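Protein (triosephosphate isomerase) (Thermotoga maritima, PDB 1B9B) catalyses the interconversion of dihydroxyacetone phosphate and D-glyceraldehyde 3-phosphate, a step of glycolysis and gluconeogenesis, as a triosephosphate isomerase of a thermophilic bacterium. Local coordinates at residues L155-A160 with M198-T203; F190-L195 with E202-I207. All coordinates share one frame; numbering follows the deposited sequence.

Contact 1: residues L155-A160 with M198-T203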
loop_
_atom_site.group_PDB
_atom_site.type_symbol
_atom_site.label_atom_id
_atom_site.label_comp_id
_atom_site.label_asym_id
_atom_site.label_seq_id
_atom_site.Cartn_x
_atom_site.Cartn_y
_atom_site.Cartn_z
ATOM N N LEU B 155 23.510 13.843 -3.693
ATOM C CA LEU B 155 24.465 14.197 -4.735
ATOM C C LEU B 155 25.098 15.529 -4.378
ATOM O O LEU B 155 24.569 16.278 -3.559
ATOM C CB LEU B 155 23.771 14.332 -6.085
ATOM C CG LEU B 155 22.982 13.135 -6.584
ATOM C CD1 LEU B 155 22.500 13.411 -7.992
ATOM C CD2 LEU B 155 23.865 11.905 -6.562
ATOM N N ASP B 156 26.228 15.829 -5.001
ATOM C CA ASP B 156 26.908 17.085 -4.737
ATOM C C ASP B 156 27.094 17.852 -6.037
ATOM O O ASP B 156 26.863 17.314 -7.118
ATOM C CB ASP B 156 28.268 16.832 -4.096
ATOM C CG ASP B 156 29.214 16.117 -5.024
ATOM O OD1 ASP B 156 29.434 16.620 -6.146
ATOM O OD2 ASP B 156 29.738 15.053 -4.636
ATOM N N LYS B 157 27.527 19.104 -5.908
ATOM C CA LYS B 157 27.759 20.004 -7.030
ATOM C C LYS B 157 28.278 19.281 -8.274
ATOM O O LYS B 157 27.710 19.422 -9.355
ATOM C CB LYS B 157 28.746 21.098 -6.612
ATOM C CG LYS B 157 28.690 22.355 -7.458
ATOM C CD LYS B 157 29.951 23.202 -7.305
ATOM C CE LYS B 157 29.805 24.543 -8.023
ATOM N NZ LYS B 157 29.265 24.396 -9.408
ATOM N N GLU B 158 29.348 18.506 -8.124
ATOM C CA GLU B 158 29.935 17.773 -9.251
ATOM C C GLU B 158 28.985 16.773 -9.907
ATOM O O GLU B 158 28.724 16.841 -11.104
ATOM C CB GLU B 158 31.196 17.029 -8.802
ATOM C CG GLU B 158 32.517 17.687 -9.185
ATOM C CD GLU B 158 32.561 19.162 -8.843
ATOM O OE1 GLU B 158 32.061 19.974 -9.651
ATOM O OE2 GLU B 158 33.089 19.504 -7.761
ATOM N N GLU B 159 28.484 15.833 -9.117
ATOM C CA GLU B 159 27.578 14.808 -9.614
ATOM C C GLU B 159 26.286 15.407 -10.148
ATOM O O GLU B 159 25.738 14.940 -11.148
ATOM C CB GLU B 159 27.274 13.814 -8.491
ATOM C CG GLU B 159 28.496 13.038 -8.040
ATOM C CD GLU B 159 28.315 12.389 -6.690
ATOM O OE1 GLU B 159 27.329 12.705 -5.991
ATOM O OE2 GLU B 159 29.176 11.563 -6.324
ATOM N N ALA B 160 25.814 16.450 -9.470
ATOM C CA ALA B 160 24.585 17.135 -9.837
ATOM C C ALA B 160 24.611 17.669 -11.262
ATOM O O ALA B 160 23.605 17.612 -11.970
ATOM C CB ALA B 160 24.328 18.261 -8.871
ATOM N N MET B 198 19.327 24.864 -4.324
ATOM C CA MET B 198 19.872 23.586 -3.886
ATOM C C MET B 198 21.393 23.567 -4.011
ATOM O O MET B 198 22.086 23.147 -3.094
ATOM C CB MET B 198 19.276 22.445 -4.711
ATOM C CG MET B 198 17.854 22.107 -4.349
ATOM S SD MET B 198 17.132 20.848 -5.405
ATOM C CE MET B 198 18.475 19.698 -5.526
ATOM N N TYR B 199 21.915 24.011 -5.149
ATOM C CA TYR B 199 23.356 24.037 -5.342
ATOM C C TYR B 199 23.828 25.461 -5.597
ATOM O O TYR B 199 24.092 26.196 -4.656
ATOM C CB TYR B 199 23.767 23.100 -6.486
ATOM C CG TYR B 199 23.409 21.649 -6.222
ATOM C CD1 TYR B 199 22.148 21.149 -6.550
ATOM C CD2 TYR B 199 24.311 20.790 -5.592
ATOM C CE1 TYR B 199 21.793 19.835 -6.259
ATOM C CE2 TYR B 199 23.964 19.467 -5.290
ATOM C CZ TYR B 199 22.703 19.000 -5.627
ATOM O OH TYR B 199 22.347 17.705 -5.328
ATOM N N ASP B 200 23.937 25.862 -6.856
ATOM C CA ASP B 200 24.371 27.217 -7.156
ATOM C C ASP B 200 24.046 27.607 -8.592
ATOM O O ASP B 200 23.537 26.798 -9.358
ATOM C CB ASP B 200 25.866 27.369 -6.870
ATOM C CG ASP B 200 26.728 26.591 -7.825
ATOM O OD1 ASP B 200 26.234 25.623 -8.431
ATOM O OD2 ASP B 200 27.914 26.938 -7.962
ATOM N N GLU B 201 24.318 28.858 -8.945
ATOM C CA GLU B 201 24.039 29.342 -10.288
ATOM C C GLU B 201 24.741 28.483 -11.319
ATOM O O GLU B 201 24.115 27.976 -12.247
ATOM C CB GLU B 201 24.498 30.794 -10.435
ATOM C CG GLU B 201 23.572 31.823 -9.797
ATOM C CD GLU B 201 22.174 31.828 -10.415
ATOM O OE1 GLU B 201 22.061 31.839 -11.664
ATOM O OE2 GLU B 201 21.185 31.829 -9.648
ATOM N N GLU B 202 26.048 28.323 -11.150
ATOM C CA GLU B 202 26.833 27.527 -12.075
ATOM C C GLU B 202 26.187 26.182 -12.351
ATOM O O GLU B 202 25.985 25.807 -13.500
ATOM C CB GLU B 202 28.240 27.303 -11.529
ATOM C CG GLU B 202 28.997 26.199 -12.258
ATOM C CD GLU B 202 30.424 26.036 -11.775
ATOM O OE1 GLU B 202 30.887 26.875 -10.971
ATOM O OE2 GLU B 202 31.089 25.070 -12.210
ATOM N N THR B 203 25.865 25.456 -11.290
ATOM C CA THR B 203 25.256 24.145 -11.433
ATOM C C THR B 203 23.922 24.174 -12.168
ATOM O O THR B 203 23.740 23.469 -13.159
ATOM C CB THR B 203 25.069 23.484 -10.060
ATOM O OG1 THR B 203 26.356 23.265 -9.469
ATOM C CG2 THR B 203 24.362 22.152 -10.199
#

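Contact 2: residues F190-L195 with E202-I207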
loop_
_atom_site.group_PDB
_atom_site.type_symbol
_atom_site.label_atom_id
_atom_site.label_comp_id
_atom_site.label_asym_id
_atom_site.label_seq_id
_atom_site.Cartn_x
_atom_site.Cartn_y
_atom_site.Cartn_z
ATOM N N PHE B 190 11.285 27.150 -13.056
ATOM C CA PHE B 190 11.179 26.874 -11.629
ATOM C C PHE B 190 12.246 25.850 -11.243
ATOM O O PHE B 190 13.113 26.105 -10.403
ATOM C CB PHE B 190 9.797 26.312 -11.339
ATOM C CG PHE B 190 9.641 25.763 -9.966
ATOM C CD1 PHE B 190 9.612 26.603 -8.865
ATOM C CD2 PHE B 190 9.496 24.397 -9.772
ATOM C CE1 PHE B 190 9.437 26.090 -7.587
ATOM C CE2 PHE B 190 9.319 23.873 -8.496
ATOM C CZ PHE B 190 9.290 24.722 -7.402
ATOM N N ILE B 191 12.162 24.686 -11.874
ATOM C CA ILE B 191 13.100 23.600 -11.648
ATOM C C ILE B 191 14.526 24.123 -11.723
ATOM O O ILE B 191 15.436 23.550 -11.124
ATOM C CB ILE B 191 12.913 22.488 -12.715
ATOM C CG1 ILE B 191 11.541 21.844 -12.535
ATOM C CG2 ILE B 191 14.030 21.451 -12.628
ATOM C CD1 ILE B 191 11.263 20.718 -13.486
ATOM N N ARG B 192 14.732 25.216 -12.446
ATOM C CA ARG B 192 16.086 25.733 -12.569
ATOM C C ARG B 192 16.424 26.701 -11.459
ATOM O O ARG B 192 17.593 26.858 -11.096
ATOM C CB ARG B 192 16.300 26.402 -13.927
ATOM C CG ARG B 192 17.764 26.610 -14.244
ATOM C CD ARG B 192 17.944 27.218 -15.616
ATOM N NE ARG B 192 17.400 26.358 -16.657
ATOM C CZ ARG B 192 18.030 25.303 -17.159
ATOM N NH1 ARG B 192 19.241 24.978 -16.716
ATOM N NH2 ARG B 192 17.441 24.566 -18.094
ATOM N N LYS B 193 15.405 27.357 -10.917
ATOM C CA LYS B 193 15.653 28.295 -9.837
ATOM C C LYS B 193 15.925 27.433 -8.622
ATOM O O LYS B 193 16.845 27.712 -7.850
ATOM C CB LYS B 193 14.438 29.187 -9.589
ATOM C CG LYS B 193 14.714 30.340 -8.628
ATOM C CD LYS B 193 13.443 31.096 -8.272
ATOM C CE LYS B 193 12.441 30.181 -7.575
ATOM N NZ LYS B 193 11.169 30.880 -7.233
ATOM N N LEU B 194 15.117 26.380 -8.487
ATOM C CA LEU B 194 15.224 25.417 -7.395
ATOM C C LEU B 194 16.638 24.848 -7.414
ATOM O O LEU B 194 17.368 24.895 -6.426
ATOM C CB LEU B 194 14.215 24.279 -7.602
ATOM C CG LEU B 194 13.742 23.470 -6.390
ATOM C CD1 LEU B 194 12.893 22.297 -6.847
ATOM C CD2 LEU B 194 14.921 22.970 -5.617
ATOM N N LEU B 195 17.018 24.301 -8.555
ATOM C CA LEU B 195 18.342 23.742 -8.699
ATOM C C LEU B 195 19.382 24.776 -8.282
ATOM O O LEU B 195 20.470 24.436 -7.836
ATOM C CB LEU B 195 18.559 23.327 -10.151
ATOM C CG LEU B 195 18.577 21.836 -10.474
ATOM C CD1 LEU B 195 17.763 21.048 -9.470
ATOM C CD2 LEU B 195 18.054 21.649 -11.882
ATOM N N GLU B 202 26.048 28.323 -11.150
ATOM C CA GLU B 202 26.833 27.527 -12.075
ATOM C C GLU B 202 26.187 26.182 -12.351
ATOM O O GLU B 202 25.985 25.807 -13.500
ATOM C CB GLU B 202 28.240 27.303 -11.529
ATOM C CG GLU B 202 28.997 26.199 -12.258
ATOM C CD GLU B 202 30.424 26.036 -11.775
ATOM O OE1 GLU B 202 30.887 26.875 -10.971
ATOM O OE2 GLU B 202 31.089 25.070 -12.210
ATOM N N THR B 203 25.865 25.456 -11.290
ATOM C CA THR B 203 25.256 24.145 -11.433
ATOM C C THR B 203 23.922 24.174 -12.168
ATOM O O THR B 203 23.740 23.469 -13.159
ATOM C CB THR B 203 25.069 23.484 -10.060
ATOM O OG1 THR B 203 26.356 23.265 -9.469
ATOM C CG2 THR B 203 24.362 22.152 -10.199
ATOM N N ALA B 204 22.994 24.994 -11.694
ATOM C CA ALA B 204 21.675 25.077 -12.313
ATOM C C ALA B 204 21.757 25.390 -13.805
ATOM O O ALA B 204 20.839 25.092 -14.567
ATOM C CB ALA B 204 20.819 26.127 -11.592
ATOM N N GLY B 205 22.865 25.980 -14.228
ATOM C CA GLY B 205 22.999 26.317 -15.628
ATOM C C GLY B 205 23.599 25.199 -16.444
ATOM O O GLY B 205 23.514 25.204 -17.672
ATOM N N SER B 206 24.202 24.232 -15.768
ATOM C CA SER B 206 24.835 23.113 -16.455
ATOM C C SER B 206 23.872 21.963 -16.701
ATOM O O SER B 206 23.998 21.223 -17.672
ATOM C CB SER B 206 26.027 22.612 -15.637
ATOM O OG SER B 206 26.968 23.651 -15.416
ATOM N N ILE B 207 22.902 21.830 -15.813
ATOM C CA ILE B 207 21.920 20.761 -15.885
ATOM C C ILE B 207 20.892 20.946 -16.996
ATOM O O ILE B 207 20.128 21.907 -16.983
ATOM C CB ILE B 207 21.214 20.628 -14.510
ATOM C CG1 ILE B 207 22.241 20.184 -13.468
ATOM C CG2 ILE B 207 20.040 19.657 -14.587
ATOM C CD1 ILE B 207 21.788 20.370 -12.063
#

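Contact 1: residues L155-A160 with M198-T203
Lys157 NZ is gripped by three side chains of segment 198-203, a compact example of one ammonium group tying two helix starts together. It donates to Thr203 OG1 at 3.1 Å and forms a salt bridge to Asp200 OD2 (3.2 Å) and a long, weak one to Glu202 OE1 (3.3 Å). The lysine chain runs out with CG anti to the backbone N (chi1 -158°) and bends only at its last torsion, which turns the amino group in among its partners; the side chains of Asp200 and Glu202 each cross it at about a right angle. Asp200 has a second task as the N-cap of helix 201-206. Its OD1 accepts from Thr203 N, met from above the carboxylate plane, and from Thr203 OG1 at 2.6 Å, so Thr203 OG1 links the cap to the lysine. Beside this polar cluster, Tyr199 lies against the start of helix 157-162: Ala160 CB rests over one ring face in a CH-pi contact, 3.8 Å from the centroid, while Leu155 O stands at the ring edge, in plane, with Tyr199 OH 3.2 Å away. Asp156, which caps helix 157-162, forms a capping box with Glu159. Phe152 of helix 140-152 touches both Ala160 and Tyr199, and Leu155 packs on helix 107-119, so the contact joins the turns leading into two short helices just before strands 164-167 and 208-211.

Contact 2: residues F190-L195 with E202-I207
Arg192 and Leu195 of helix 181-198 meet Ala204 and Ile207 across an antiparallel alpha-alpha hairpin on the outside of the TIM barrel, formed by helix 181-198 and helix 201-206, where the chain turns back to enter strand 208-211. The two short helical segments run roughly antiparallel, at 146°, with their axes 8.5 Å apart at closest approach. Ala204 CB faces the longer helix, 3.9 Å from Leu195 CB, at the point where the CA atoms of Leu195 and Ala204 come closest, 5.1 Å apart. Next to it the apolar side is closed by Leu195 and Ile207, which reach toward each other tip to tip, Leu195 CG lying 3.9 Å from Ile207 CD1. Both residues also touch Ile165 of strand 164-167, and this half of the contact is buried between the helices and the barrel wall. In contrast to this buried side of Leu195, Ala204 and Ile207, the other is polar and more open to solvent. Arg192 and Gly205 are partly exposed there, with Gly205 CA near Arg192 NH1. Arg192 spans this side with a chain bent at chi3 (-61°), its NE and NH2 engaged in salt bridges with Asp228 and Asp230. Those bonds fix the guanidinium group, whose remaining nitrogen donates hydrogen bonds to the carbonyls of Ala204 and Ile207: Arg192 NH1 lies 2.7 Å from Ala204 O, nearly along the C=O axis, and 3.2 Å from Ile207 O.

Overall arrangement
Contacts 1 and 2 show how one short helix can serve two neighbours at once. Their centres are about 8 Å apart, and both use helix 201-206, sharing Glu202 and Thr203. The start of that helix faces segment 155-160 through polar and charged groups, whereas Ala204 and Ile207 pack on helix 181-198. The contacts also touch by packing, Ala160 O against Ile207 CG1. Together they join the helical segments preceding strands 164-167 and 208-211, adjacent in the parallel barrel. Because these connections enter the N-terminal ends of the strands, both contacts lie on the side of the fold away from the active site, which in TIM barrels sits at the C-terminal ends.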